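PDB 1F7C: Rho GTPase-activating protein 26, which stimulates GTP hydrolysis by the Rho-family GTPases RHOA and CDC42 through its RhoGAP (BH) domain, the part of the larger protein held in this chain. Local coordinates for residues K102-L105 with R106-G110. Residues are numbered along the deposited sequence; the frame is centred on the assembly and turned at random.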
ATOM      1  N   LYS A 102      -0.930   7.377  -3.728  1.00 37.63           N
ATOM      2  CA  LYS A 102      -1.273   6.336  -4.693  1.00 40.95           C
ATOM      3  C   LYS A 102      -0.644   6.544  -6.078  1.00 42.28           C
ATOM      4  O   LYS A 102      -0.166   5.590  -6.694  1.00 43.85           O
ATOM      5  CB  LYS A 102      -2.796   6.207  -4.834  1.00 40.05           C
ATOM      6  CG  LYS A 102      -3.518   5.851  -3.543  1.00 42.28           C
ATOM      7  CD  LYS A 102      -4.921   5.332  -3.802  1.00 41.83           C
ATOM      8  CE  LYS A 102      -5.764   6.327  -4.574  1.00 43.75           C
ATOM      9  NZ  LYS A 102      -7.068   5.737  -5.006  1.00 41.47           N
ATOM     10  N   THR A 103      -0.642   7.776  -6.574  1.00 43.20           N
ATOM     11  CA  THR A 103      -0.056   8.032  -7.886  1.00 45.17           C
ATOM     12  C   THR A 103       1.461   7.814  -7.861  1.00 44.20           C
ATOM     13  O   THR A 103       2.032   7.347  -8.846  1.00 44.99           O
ATOM     14  CB  THR A 103      -0.384   9.460  -8.402  1.00 44.67           C
ATOM     15  OG1 THR A 103       0.264  10.434  -7.580  1.00 50.14           O
ATOM     16  CG2 THR A 103      -1.886   9.702  -8.378  1.00 42.92           C
ATOM     17  N   TYR A 104       2.108   8.141  -6.742  1.00 42.54           N
ATOM     18  CA  TYR A 104       3.547   7.926  -6.613  1.00 41.56           C
ATOM     19  C   TYR A 104       3.842   6.437  -6.776  1.00 41.52           C
ATOM     20  O   TYR A 104       4.848   6.059  -7.375  1.00 42.60           O
ATOM     21  CB  TYR A 104       4.062   8.371  -5.242  1.00 42.18           C
ATOM     22  CG  TYR A 104       5.399   7.743  -4.880  1.00 44.16           C
ATOM     23  CD1 TYR A 104       6.599   8.269  -5.364  1.00 46.12           C
ATOM     24  CD2 TYR A 104       5.458   6.584  -4.108  1.00 47.13           C
ATOM     25  CE1 TYR A 104       7.826   7.652  -5.093  1.00 44.83           C
ATOM     26  CE2 TYR A 104       6.678   5.953  -3.832  1.00 47.58           C
ATOM     27  CZ  TYR A 104       7.857   6.493  -4.330  1.00 46.97           C
ATOM     28  OH  TYR A 104       9.055   5.855  -4.084  1.00 47.05           O
ATOM     29  N   LEU A 105       2.969   5.601  -6.224  1.00 38.74           N
ATOM     30  CA  LEU A 105       3.130   4.158  -6.304  1.00 39.66           C
ATOM     31  C   LEU A 105       2.929   3.624  -7.721  1.00 41.58           C
ATOM     32  O   LEU A 105       3.548   2.635  -8.112  1.00 41.52           O
ATOM     33  CB  LEU A 105       2.162   3.464  -5.342  1.00 36.06           C
ATOM     34  CG  LEU A 105       2.527   3.550  -3.859  1.00 37.08           C
ATOM     35  CD1 LEU A 105       1.417   2.951  -3.008  1.00 35.69           C
ATOM     36  CD2 LEU A 105       3.835   2.808  -3.626  1.00 33.88           C
ATOM     37  N   ARG A 106       2.059   4.277  -8.484  1.00 43.72           N
ATOM     38  CA  ARG A 106       1.799   3.866  -9.853  1.00 46.53           C
ATOM     39  C   ARG A 106       2.868   4.406 -10.815  1.00 47.36           C
ATOM     40  O   ARG A 106       2.937   3.994 -11.972  1.00 47.04           O
ATOM     41  CB  ARG A 106       0.404   4.331 -10.277  1.00 49.77           C
ATOM     42  CG  ARG A 106      -0.717   3.617  -9.524  1.00 57.41           C
ATOM     43  CD  ARG A 106      -2.026   3.656 -10.301  1.00 62.56           C
ATOM     44  NE  ARG A 106      -2.593   5.000 -10.373  1.00 66.41           N
ATOM     45  CZ  ARG A 106      -3.383   5.532  -9.446  1.00 67.80           C
ATOM     46  NH1 ARG A 106      -3.711   4.831  -8.368  1.00 67.71           N
ATOM     47  NH2 ARG A 106      -3.844   6.767  -9.600  1.00 70.06           N
ATOM     48  N   MET A 107       3.705   5.314 -10.316  1.00 47.41           N
ATOM     49  CA  MET A 107       4.781   5.915 -11.101  1.00 48.66           C
ATOM     50  C   MET A 107       6.105   5.168 -10.967  1.00 49.06           C
ATOM     51  O   MET A 107       7.100   5.547 -11.583  1.00 49.93           O
ATOM     52  CB  MET A 107       5.013   7.362 -10.672  1.00 49.11           C
ATOM     53  CG  MET A 107       4.047   8.368 -11.245  1.00 52.40           C
ATOM     54  SD  MET A 107       4.354   9.997 -10.542  1.00 58.38           S
ATOM     55  CE  MET A 107       6.079  10.276 -10.991  1.00 52.80           C
ATOM     56  N   LEU A 108       6.129   4.124 -10.149  1.00 48.10           N
ATOM     57  CA  LEU A 108       7.353   3.358  -9.974  1.00 45.97           C
ATOM     58  C   LEU A 108       7.610   2.547 -11.232  1.00 46.06           C
ATOM     59  O   LEU A 108       6.677   2.015 -11.838  1.00 45.15           O
ATOM     60  CB  LEU A 108       7.232   2.441  -8.762  1.00 43.34           C
ATOM     61  CG  LEU A 108       7.139   3.199  -7.438  1.00 44.73           C
ATOM     62  CD1 LEU A 108       6.867   2.229  -6.304  1.00 40.73           C
ATOM     63  CD2 LEU A 108       8.433   3.973  -7.200  1.00 41.35           C
ATOM     64  N   PRO A 109       8.881   2.453 -11.655  1.00 46.45           N
ATOM     65  CA  PRO A 109       9.204   1.684 -12.864  1.00 45.81           C
ATOM     66  C   PRO A 109       8.507   0.329 -12.877  1.00 44.13           C
ATOM     67  O   PRO A 109       8.080  -0.155 -13.920  1.00 44.46           O
ATOM     68  CB  PRO A 109      10.732   1.576 -12.818  1.00 45.51           C
ATOM     69  CG  PRO A 109      11.075   1.823 -11.361  1.00 47.32           C
ATOM     70  CD  PRO A 109      10.105   2.904 -10.977  1.00 46.29           C
ATOM     71  N   GLY A 110       8.383  -0.277 -11.706  1.00 42.97           N
ATOM     72  CA  GLY A 110       7.714  -1.557 -11.623  1.00 41.22           C
ATOM     73  C   GLY A 110       6.843  -1.592 -10.389  1.00 38.77           C
ATOM     74  O   GLY A 110       6.940  -0.705  -9.547  1.00 37.42           O
TER
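The guanidinium of R106 folds back over the last turn of helix 94-106 and turns one face to the K102 carbonyl, whose O lies 3.9 Å above the plane, offset toward its rim. The other flat group, the Y104 ring, is met obliquely by L108, with CD2 3.9 Å from CZ. These contacts lie at the C-terminal end of helix 94-106, in the all-helical RhoGAP domain, where the chain turns into the loop leading to helix 115-125. With CG anti to the carbonyl carbon and a bend at chi3 (-69°), the R106 chain runs back along the helix and crosses the T103 side chain obliquely, NH2 coming 3.7 Å from the methyl CG2 of T103. An i to i+4 bond runs from R106 N to K102 O at 3.1 Å, with a C=O...N angle of 152°. R106 N also bonds weakly to T103 O, and M107 N weakly to Y104 O, both three residues back.

L108 lies beside L105 and points the same way, its two methyls divided between L105 and the tyrosine ring. An alanine in place of L108 would probably leave the Y104 ring and L105 CD2 without the two methyls that meet them, opening a gap at the turn. Nearby, R186 hydrogen-bonds the carbonyls of L105 and L108, while L105 also packs on helices 146-164 and 173-184. K102, close to the predicted arginine finger R60, gives its NZ to Y59 O. At the end of the ring, the Y104 hydroxyl bonds to Q32 O, and L108 CD2 sits 3.7 Å from that same OH.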